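Local coordinates for protein sugar phosphate isomerase/epimerase (Parabacteroides distasonis, PDB 3OBE) that is probably an isomerase acting on sugar phosphates, built on the TIM barrel of the xylose isomerase-like family, although its substrate is not established, at residues I92-L97 with G273-L278; K111-W116 with F152-E157; G197-E202 with G225-V230. One frame throughout, in Å; residues are numbered along the deposited sequence. Where two conformers were deposited one is given.

Contact 1 (I92-L97 with G273-L278); sequences ISSSHL and GYYVEL. With EOH (ethanol), chain D; EOH (ethanol), chain H.
Two first torsions bring Tyr-275 and Ser-93 together inside the barrel: CG of Tyr-275 stands anti to its own carbonyl carbon (chi1 -58°), which sends the ring toward strand 91-95, while OG of Ser-93 sits between its backbone N and carbonyl carbon (chi1 52°) and meets the phenol. The hydroxyl of Tyr-275 gives its proton to Ser-93, with OH and OG 2.7 Å apart, and the serine oxygen lies at the edge of the tyrosine ring, in its plane. Ser-93 OG is also hydrogen-bonded to Asp-52, so phenol, serine and carboxylate form a short polar chain in a buried place. Ser-94 adds its methylene, CB resting 3.4 Å from Tyr-275 OH at an oblique angle to the ring, whereas its own hydroxyl turns to Glu-54.

The strands concerned, 91-95 and 273-276, are the third and the eighth of a TIM barrel, with strands 24-26 and 52-55 between them round the wall. They share no backbone ladder, the CA atoms of Ser-94 and Tyr-275 being 9.0 Å apart, and what joins them is a side chain reaching through the barrel interior. A phenylalanine in place of Tyr-275 would probably leave Ser-93 OG without its phenol donor and break the polar chain that runs on to Asp-52.

An ethanol, probably from the crystallisation liquor, lies against Tyr-275: its carbon C2 is 3.6 Å from Tyr-275 OH, and it takes a nearly straight bond from the backbone of Tyr-274, N to ethanol O 3.0 Å. A second sits at His-96, further along segment 92-97, where ND1 points at its oxygen near the ring plane at a doubtfully short distance, while NE2 of His-96 is bonded to Glu-216.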
loop_
_atom_site.group_PDB
_atom_site.type_symbol
_atom_site.label_atom_id
_atom_site.label_comp_id
_atom_site.label_asym_id
_atom_site.label_seq_id
_atom_site.Cartn_x
_atom_site.Cartn_y
_atom_site.Cartn_z
ATOM N N ILE A 92 7.893 -10.898 -1.374
ATOM C CA ILE A 92 6.519 -10.394 -1.141
ATOM C C ILE A 92 6.441 -9.904 0.309
ATOM O O ILE A 92 6.398 -10.734 1.238
ATOM C CB ILE A 92 5.422 -11.471 -1.395
ATOM C CG1 ILE A 92 5.572 -12.091 -2.776
ATOM C CG2 ILE A 92 4.043 -10.827 -1.206
ATOM C CD1 ILE A 92 4.705 -13.373 -3.012
ATOM N N SER A 93 6.432 -8.593 0.484
ATOM C CA SER A 93 6.441 -7.971 1.790
ATOM C C SER A 93 5.155 -7.334 2.217
ATOM O O SER A 93 4.973 -7.101 3.428
ATOM C CB SER A 93 7.611 -7.039 1.936
ATOM O OG SER A 93 7.755 -6.084 0.896
ATOM N N SER A 94 4.230 -7.113 1.272
ATOM C CA SER A 94 2.939 -6.601 1.575
ATOM C C SER A 94 1.866 -7.174 0.651
ATOM O O SER A 94 2.185 -7.813 -0.345
ATOM C CB SER A 94 2.988 -5.065 1.527
ATOM O OG SER A 94 1.795 -4.468 1.971
ATOM N N SER A 95 0.619 -6.901 0.974
ATOM C CA SER A 95 -0.509 -7.412 0.247
ATOM C C SER A 95 -1.693 -6.504 0.487
ATOM O O SER A 95 -1.945 -6.104 1.607
ATOM C CB SER A 95 -0.807 -8.830 0.734
ATOM O OG SER A 95 -2.014 -9.309 0.167
ATOM N N HIS A 96 -2.364 -6.145 -0.592
ATOM C CA HIS A 96 -3.619 -5.389 -0.526
ATOM C C HIS A 96 -4.817 -6.346 -0.550
ATOM O O HIS A 96 -4.944 -7.195 -1.487
ATOM C CB HIS A 96 -3.733 -4.488 -1.751
ATOM C CG HIS A 96 -3.103 -3.144 -1.580
ATOM N ND1 HIS A 96 -3.427 -2.085 -2.385
ATOM C CD2 HIS A 96 -2.226 -2.667 -0.658
ATOM C CE1 HIS A 96 -2.722 -1.033 -2.024
ATOM N NE2 HIS A 96 -2.031 -1.334 -0.946
ATOM N N LEU A 97 -5.718 -6.216 0.433
ATOM C CA LEU A 97 -6.916 -7.031 0.489
ATOM C C LEU A 97 -8.021 -6.286 1.189
ATOM O O LEU A 97 -7.797 -5.504 2.126
ATOM C CB LEU A 97 -6.657 -8.386 1.180
ATOM C CG LEU A 97 -6.279 -8.394 2.667
ATOM C CD1 LEU A 97 -6.243 -9.863 3.180
ATOM C CD2 LEU A 97 -4.949 -7.732 2.951
ATOM N N GLY A 273 9.165 1.375 4.514
ATOM C CA GLY A 273 9.359 1.142 3.098
ATOM C C GLY A 273 8.268 1.765 2.279
ATOM O O GLY A 273 7.376 2.493 2.789
ATOM N N TYR A 274 8.380 1.541 0.977
ATOM C CA TYR A 274 7.426 2.069 0.041
ATOM C C TYR A 274 7.194 1.178 -1.173
ATOM O O TYR A 274 8.058 0.374 -1.563
ATOM C CB TYR A 274 7.856 3.458 -0.441
ATOM C CG TYR A 274 9.095 3.452 -1.323
ATOM C CD1 TYR A 274 9.008 3.306 -2.693
ATOM C CD2 TYR A 274 10.363 3.614 -0.758
ATOM C CE1 TYR A 274 10.145 3.310 -3.488
ATOM C CE2 TYR A 274 11.500 3.566 -1.548
ATOM C CZ TYR A 274 11.381 3.444 -2.893
ATOM O OH TYR A 274 12.547 3.469 -3.636
ATOM N N TYR A 275 6.030 1.335 -1.767
ATOM C CA TYR A 275 5.695 0.630 -2.984
ATOM C C TYR A 275 5.272 1.612 -4.046
ATOM O O TYR A 275 4.408 2.482 -3.820
ATOM C CB TYR A 275 4.578 -0.395 -2.734
ATOM C CG TYR A 275 4.984 -1.366 -1.673
ATOM C CD1 TYR A 275 5.700 -2.513 -1.976
ATOM C CD2 TYR A 275 4.654 -1.135 -0.330
ATOM C CE1 TYR A 275 6.106 -3.405 -0.954
ATOM C CE2 TYR A 275 5.078 -1.975 0.672
ATOM C CZ TYR A 275 5.781 -3.125 0.356
ATOM O OH TYR A 275 6.200 -3.958 1.379
ATOM N N VAL A 276 5.898 1.456 -5.218
ATOM C CA VAL A 276 5.508 2.157 -6.420
ATOM C C VAL A 276 4.200 1.609 -6.994
ATOM O O VAL A 276 3.987 0.383 -7.034
ATOM C CB VAL A 276 6.639 2.027 -7.487
ATOM C CG1 VAL A 276 6.228 2.589 -8.819
ATOM C CG2 VAL A 276 7.937 2.705 -6.982
ATOM N N GLU A 277 3.363 2.503 -7.491
ATOM C CA GLU A 277 2.201 2.104 -8.274
ATOM C C GLU A 277 2.037 3.015 -9.469
ATOM O O GLU A 277 2.253 4.225 -9.370
ATOM C CB GLU A 277 0.927 2.091 -7.448
ATOM C CG GLU A 277 -0.278 1.516 -8.256
ATOM C CD GLU A 277 -1.428 0.975 -7.425
ATOM O OE1 GLU A 277 -1.347 0.985 -6.186
ATOM O OE2 GLU A 277 -2.406 0.521 -8.068
ATOM N N LEU A 278 1.626 2.435 -10.586
ATOM C CA LEU A 278 1.231 3.160 -11.783
ATOM C C LEU A 278 -0.147 2.699 -12.235
ATOM O O LEU A 278 -0.460 1.517 -12.180
ATOM C CB LEU A 278 2.167 2.942 -12.955
ATOM C CG LEU A 278 3.509 3.665 -13.016
ATOM C CD1 LEU A 278 4.448 3.287 -11.908
ATOM C CD2 LEU A 278 4.174 3.510 -14.416
HETATM C C1 EOH D . 10.507 -1.621 0.137
HETATM C C2 EOH D . 9.208 -2.199 0.683
HETATM O O EOH D . 10.698 -0.214 0.249
HETATM C C1 EOH H . -4.693 -3.425 -5.395
HETATM C C2 EOH H . -5.928 -3.983 -6.116
HETATM O O EOH H . -5.042 -2.656 -4.235
#

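Contact 2 (K111-W116 with F152-E157); sequences KFDEFW and FNRAGE
Helices 109-126 and 142-160 come closest here at Trp-116 and Ala-155, whose CA atoms lie 5.8 Å apart, a close spacing consistent with the small alanine side chain. The methyl group of Ala-155 sits over one face of the Trp-116 indole, its CB 3.5 Å from the centroid of the five-membered ring and almost directly above it, a CH-pi contact shifted toward the rim of the ring system. CD1 of the indole is the atom nearest the methyl. On the opposite face lies CD2 of Phe-115, a neighbour in the same helix, so the indole is sandwiched between an aromatic edge and a methyl, which probably restricts its rotation.

These are consecutive outer helices of the TIM barrel, linked through strand 130-133, and the indole reaches inward to Met-131 and Gln-133 of that strand. Farther out, the same pair of helices is clasped by charge. Arg-154 grips Asp-113 side-on, NE to OD1 at 3.1 Å and NH2 to OD2 at 2.7 Å, one nitrogen to each oxygen. The NE bond is almost straight, at 174°, and uses the syn side of OD1; the NH2 bond is shorter but more bent and reaches OD2 from above the carboxylate plane. A bend at chi3 (75°) turns the guanidinium edge toward the acid, leaving the two planes 21° apart.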
loop_
_atom_site.group_PDB
_atom_site.type_symbol
_atom_site.label_atom_id
_atom_site.label_comp_id
_atom_site.label_asym_id
_atom_site.label_seq_id
_atom_site.Cartn_x
_atom_site.Cartn_y
_atom_site.Cartn_z
ATOM N N LYS A 111 -17.726 -11.042 12.152
ATOM C CA LYS A 111 -17.523 -11.493 10.769
ATOM C C LYS A 111 -16.219 -10.926 10.158
ATOM O O LYS A 111 -15.494 -11.616 9.425
ATOM C CB LYS A 111 -18.723 -11.135 9.887
ATOM C CG LYS A 111 -20.030 -11.838 10.257
ATOM C CD LYS A 111 -21.168 -11.407 9.296
ATOM C CE LYS A 111 -22.577 -11.618 9.858
ATOM N NZ LYS A 111 -23.600 -10.698 9.192
ATOM N N PHE A 112 -15.938 -9.649 10.420
ATOM C CA PHE A 112 -14.711 -9.060 9.944
ATOM C C PHE A 112 -13.521 -9.738 10.609
ATOM O O PHE A 112 -12.479 -9.968 9.963
ATOM C CB PHE A 112 -14.655 -7.538 10.182
ATOM C CG PHE A 112 -15.523 -6.757 9.233
ATOM C CD1 PHE A 112 -15.131 -6.570 7.932
ATOM C CD2 PHE A 112 -16.743 -6.215 9.661
ATOM C CE1 PHE A 112 -15.940 -5.862 7.027
ATOM C CE2 PHE A 112 -17.556 -5.499 8.768
ATOM C CZ PHE A 112 -17.144 -5.316 7.458
ATOM N N ASP A 113 -13.664 -10.062 11.904
ATOM C CA ASP A 113 -12.596 -10.789 12.578
ATOM C C ASP A 113 -12.323 -12.096 11.844
ATOM O O ASP A 113 -11.158 -12.491 11.689
ATOM C CB ASP A 113 -12.951 -11.146 14.017
ATOM C CG ASP A 113 -13.051 -9.951 14.951
ATOM O OD1 ASP A 113 -12.713 -8.818 14.579
ATOM O OD2 ASP A 113 -13.444 -10.200 16.142
ATOM N N GLU A 114 -13.375 -12.813 11.430
ATOM C CA GLU A 114 -13.160 -14.121 10.746
ATOM C C GLU A 114 -12.396 -13.952 9.449
ATOM O O GLU A 114 -11.469 -14.721 9.173
ATOM C CB GLU A 114 -14.477 -14.879 10.502
ATOM C CG GLU A 114 -15.117 -15.368 11.780
ATOM C CD GLU A 114 -14.167 -16.218 12.661
ATOM O OE1 GLU A 114 -13.475 -17.108 12.099
ATOM O OE2 GLU A 114 -14.086 -15.966 13.896
ATOM N N PHE A 115 -12.733 -12.909 8.691
ATOM C CA PHE A 115 -12.017 -12.585 7.470
ATOM C C PHE A 115 -10.547 -12.382 7.786
ATOM O O PHE A 115 -9.663 -12.948 7.123
ATOM C CB PHE A 115 -12.558 -11.305 6.816
ATOM C CG PHE A 115 -11.724 -10.831 5.664
ATOM C CD1 PHE A 115 -11.945 -11.321 4.384
ATOM C CD2 PHE A 115 -10.676 -9.917 5.858
ATOM C CE1 PHE A 115 -11.142 -10.923 3.315
ATOM C CE2 PHE A 115 -9.878 -9.504 4.815
ATOM C CZ PHE A 115 -10.088 -10.020 3.527
ATOM N N TRP A 116 -10.281 -11.514 8.759
ATOM C CA TRP A 116 -8.882 -11.138 9.037
ATOM C C TRP A 116 -8.078 -12.283 9.645
ATOM O O TRP A 116 -6.885 -12.393 9.391
ATOM C CB TRP A 116 -8.819 -9.860 9.872
ATOM C CG TRP A 116 -9.195 -8.648 9.067
ATOM C CD1 TRP A 116 -10.308 -7.883 9.191
ATOM C CD2 TRP A 116 -8.480 -8.112 7.943
ATOM N NE1 TRP A 116 -10.343 -6.904 8.242
ATOM C CE2 TRP A 116 -9.228 -7.012 7.457
ATOM C CE3 TRP A 116 -7.281 -8.431 7.310
ATOM C CZ2 TRP A 116 -8.796 -6.241 6.380
ATOM C CZ3 TRP A 116 -6.882 -7.710 6.237
ATOM C CH2 TRP A 116 -7.653 -6.618 5.753
ATOM N N PHE A 152 -11.005 -1.829 12.108
ATOM C CA PHE A 152 -9.560 -1.767 11.759
ATOM C C PHE A 152 -8.658 -2.138 12.932
ATOM O O PHE A 152 -7.737 -2.899 12.755
ATOM C CB PHE A 152 -9.192 -0.389 11.223
ATOM C CG PHE A 152 -9.752 -0.055 9.847
ATOM C CD1 PHE A 152 -10.423 -0.968 9.059
ATOM C CD2 PHE A 152 -9.547 1.210 9.357
ATOM C CE1 PHE A 152 -10.848 -0.609 7.787
ATOM C CE2 PHE A 152 -9.936 1.569 8.107
ATOM C CZ PHE A 152 -10.607 0.662 7.327
ATOM N N ASN A 153 -8.943 -1.608 14.134
ATOM C CA ASN A 153 -8.244 -2.004 15.355
ATOM C C ASN A 153 -8.274 -3.515 15.576
ATOM O O ASN A 153 -7.242 -4.126 15.808
ATOM C CB ASN A 153 -8.791 -1.284 16.560
ATOM C CG ASN A 153 -8.237 0.106 16.726
ATOM O OD1 ASN A 153 -7.188 0.451 16.218
ATOM N ND2 ASN A 153 -8.964 0.927 17.491
ATOM N N ARG A 154 -9.450 -4.107 15.442
ATOM C CA ARG A 154 -9.602 -5.529 15.638
ATOM C C ARG A 154 -8.823 -6.297 14.608
ATOM O O ARG A 154 -8.239 -7.293 14.916
ATOM C CB ARG A 154 -11.091 -5.934 15.628
ATOM C CG ARG A 154 -11.854 -5.442 16.879
ATOM C CD ARG A 154 -13.357 -5.484 16.626
ATOM N NE ARG A 154 -13.884 -6.839 16.677
ATOM C CZ ARG A 154 -14.745 -7.303 17.586
ATOM N NH1 ARG A 154 -15.201 -6.539 18.562
ATOM N NH2 ARG A 154 -15.173 -8.552 17.488
ATOM N N ALA A 155 -8.826 -5.829 13.371
ATOM C CA ALA A 155 -8.026 -6.472 12.321
ATOM C C ALA A 155 -6.545 -6.440 12.665
ATOM O O ALA A 155 -5.824 -7.448 12.514
ATOM C CB ALA A 155 -8.267 -5.787 10.999
ATOM N N GLY A 156 -6.074 -5.281 13.115
ATOM C CA GLY A 156 -4.661 -5.127 13.435
ATOM C C GLY A 156 -4.214 -5.949 14.619
ATOM O O GLY A 156 -3.082 -6.421 14.661
ATOM N N GLU A 157 -5.085 -6.121 15.596
ATOM C CA GLU A 157 -4.721 -6.951 16.731
ATOM C C GLU A 157 -4.521 -8.375 16.239
ATOM O O GLU A 157 -3.580 -9.062 16.619
ATOM C CB GLU A 157 -5.778 -6.920 17.843
ATOM C CG GLU A 157 -5.397 -7.830 19.026
ATOM C CD GLU A 157 -6.202 -7.574 20.297
ATOM O OE1 GLU A 157 -7.112 -6.707 20.262
ATOM O OE2 GLU A 157 -5.922 -8.254 21.314
#

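Contact 3 (G197-E202 with G225-V230); sequences GTYIEE and GQQDPV
Tyr-199 and Gln-227 approach each other from opposite directions, the amide of Gln-227 coming obliquely to the phenol of Tyr-199. On the tyrosine, CG is anti to the carbonyl carbon, and the ring extends from the end of strand 198-199 toward the loop that follows helix 219-224. Gln-227 is folded instead of extended: its chain bends at chi2 (-59°), which turns the amide back beside its own backbone and presents NE2 to the phenol oxygen. The resulting hydrogen bond is weak, with NE2 3.3 Å from Tyr-199 OH and an angle at the proton of 146°. Ring and amide planes stand 69° apart.

The folded amide has further partners. NE2 makes a second weak bond to the carbonyl of Gly-225, 3.4 Å from NE2 to O, while OE1 accepts from the indole of Trp-232. That tryptophan also meets the ring of Tyr-199, and Arg-177 lies against the same phenol in a cation-pi contact.

Segment 197-202 passes from strand 198-199, paired antiparallel with 177-178 apart from the parallel sheet of the TIM barrel, into helix 200-207, with Tyr-199 at the N-cap position. Segment 225-230 joins two helices: helix 219-224 ends in a Schellman motif with Gln-226, at positive phi, as its C' residue, and Asp-228 then caps helix 229-235, its OD1 taking a bond from Val-230 N at 3.1 Å. Gln-227 therefore projects from a short connection held by helix-end bonds on both sides.

With two long, weak bonds on NE2 and little buried surface, the direct link between phenol and amide is probably a modest one, and the orientation of Gln-227 is likely to depend chiefly on Trp-232.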
loop_
_atom_site.group_PDB
_atom_site.type_symbol
_atom_site.label_atom_id
_atom_site.label_comp_id
_atom_site.label_asym_id
_atom_site.label_seq_id
_atom_site.Cartn_x
_atom_site.Cartn_y
_atom_site.Cartn_z
ATOM N N GLY A 197 -16.442 20.155 9.747
ATOM C CA GLY A 197 -16.249 18.721 9.763
ATOM C C GLY A 197 -14.776 18.370 9.837
ATOM O O GLY A 197 -13.890 19.234 9.895
ATOM N N THR A 198 -14.528 17.076 9.839
ATOM C CA THR A 198 -13.196 16.550 10.054
ATOM C C THR A 198 -12.819 15.654 8.912
ATOM O O THR A 198 -13.612 14.818 8.498
ATOM C CB THR A 198 -13.151 15.726 11.370
ATOM O OG1 THR A 198 -13.759 16.475 12.438
ATOM C CG2 THR A 198 -11.734 15.375 11.774
ATOM N N TYR A 199 -11.569 15.735 8.457
ATOM C CA TYR A 199 -11.113 14.834 7.426
ATOM C C TYR A 199 -11.313 13.389 7.842
ATOM O O TYR A 199 -11.014 13.000 8.979
ATOM C CB TYR A 199 -9.639 15.032 7.138
ATOM C CG TYR A 199 -9.280 16.333 6.513
ATOM C CD1 TYR A 199 -9.743 16.670 5.241
ATOM C CD2 TYR A 199 -8.372 17.181 7.156
ATOM C CE1 TYR A 199 -9.365 17.853 4.660
ATOM C CE2 TYR A 199 -7.959 18.347 6.554
ATOM C CZ TYR A 199 -8.464 18.665 5.326
ATOM O OH TYR A 199 -8.095 19.852 4.756
ATOM N N ILE A 200 -11.797 12.581 6.914
ATOM C CA ILE A 200 -11.920 11.150 7.168
ATOM C C ILE A 200 -10.590 10.520 7.616
ATOM O O ILE A 200 -10.532 9.737 8.579
ATOM C CB ILE A 200 -12.560 10.415 5.978
ATOM C CG1 ILE A 200 -14.033 10.863 5.810
ATOM C CG2 ILE A 200 -12.508 8.877 6.210
ATOM C CD1 ILE A 200 -14.651 10.426 4.448
ATOM N N GLU A 201 -9.514 10.816 6.903
ATOM C CA GLU A 201 -8.205 10.282 7.248
ATOM C C GLU A 201 -7.855 10.609 8.708
ATOM O O GLU A 201 -7.333 9.762 9.439
ATOM C CB GLU A 201 -7.126 10.827 6.294
ATOM C CG GLU A 201 -5.763 10.173 6.414
ATOM C CD GLU A 201 -5.589 8.799 5.806
ATOM O OE1 GLU A 201 -6.568 8.217 5.278
ATOM O OE2 GLU A 201 -4.420 8.283 5.871
ATOM N N GLU A 202 -8.107 11.860 9.116
ATOM C CA GLU A 202 -7.860 12.290 10.480
ATOM C C GLU A 202 -8.645 11.489 11.493
ATOM O O GLU A 202 -8.136 11.113 12.549
ATOM C CB GLU A 202 -8.101 13.817 10.630
ATOM C CG GLU A 202 -7.990 14.332 12.024
ATOM C CD GLU A 202 -8.064 15.841 12.119
ATOM O OE1 GLU A 202 -7.956 16.504 11.099
ATOM O OE2 GLU A 202 -8.255 16.346 13.219
ATOM N N GLY A 225 -6.236 15.089 -3.630
ATOM C CA GLY A 225 -7.226 15.559 -2.666
ATOM C C GLY A 225 -6.891 16.913 -2.065
ATOM O O GLY A 225 -7.445 17.266 -1.019
ATOM N N GLN A 226 -5.975 17.632 -2.717
ATOM C CA GLN A 226 -5.567 18.992 -2.354
ATOM C C GLN A 226 -4.760 19.086 -1.056
ATOM O O GLN A 226 -4.713 20.142 -0.425
ATOM C CB GLN A 226 -6.761 19.941 -2.307
ATOM C CG GLN A 226 -7.615 19.964 -3.579
ATOM C CD GLN A 226 -8.712 21.017 -3.538
ATOM O OE1 GLN A 226 -9.454 21.130 -2.547
ATOM N NE2 GLN A 226 -8.857 21.767 -4.628
ATOM N N GLN A 227 -4.142 17.994 -0.676
ATOM C CA GLN A 227 -3.368 17.921 0.563
ATOM C C GLN A 227 -1.863 17.922 0.289
ATOM O O GLN A 227 -1.395 17.385 -0.720
ATOM C CB GLN A 227 -3.707 16.648 1.318
ATOM C CG GLN A 227 -5.179 16.504 1.682
ATOM C CD GLN A 227 -5.663 17.633 2.535
ATOM O OE1 GLN A 227 -5.041 17.968 3.558
ATOM N NE2 GLN A 227 -6.752 18.277 2.123
ATOM N N ASP A 228 -1.111 18.475 1.231
ATOM C CA ASP A 228 0.348 18.339 1.249
ATOM C C ASP A 228 0.689 17.041 2.023
ATOM O O ASP A 228 0.532 16.978 3.263
ATOM C CB ASP A 228 0.945 19.559 1.925
ATOM C CG ASP A 228 2.452 19.513 2.003
ATOM O OD1 ASP A 228 2.995 18.574 1.429
ATOM O OD2 ASP A 228 3.062 20.436 2.628
ATOM N N PRO A 229 1.187 16.015 1.318
ATOM C CA PRO A 229 1.494 14.788 2.049
ATOM C C PRO A 229 2.588 14.955 3.110
ATOM O O PRO A 229 2.562 14.257 4.149
ATOM C CB PRO A 229 1.917 13.814 0.945
ATOM C CG PRO A 229 2.225 14.649 -0.227
ATOM C CD PRO A 229 1.441 15.875 -0.127
ATOM N N VAL A 230 3.482 15.911 2.914
ATOM C CA VAL A 230 4.536 16.166 3.892
ATOM C C VAL A 230 3.923 16.665 5.205
ATOM O O VAL A 230 4.375 16.302 6.292
ATOM C CB VAL A 230 5.618 17.093 3.338
ATOM C CG1 VAL A 230 6.545 17.539 4.447
ATOM C CG2 VAL A 230 6.369 16.347 2.216
#

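In the fold
All three contacts belong to one TIM barrel, at different depths. Contact 1 lies inside it, about 5 Å from the centre of the chain, joining strands 91-95 and 273-276; contacts 2 and 3 sit about 18 and 17 Å out, one between outer helices, the other among surface connections. Along the chain, contact 1 encloses the other two, which follow each other in series. Contacts 1 and 2 have centres 20 Å apart yet touch, since Leu-97, in the loop leaving strand 91-95, packs on Phe-115 and Trp-116 of helix 109-126, linking interior and helical layer. Contact 3 lies apart, its nearest atoms about 8 Å from contact 2 and about 12 Å from contact 1.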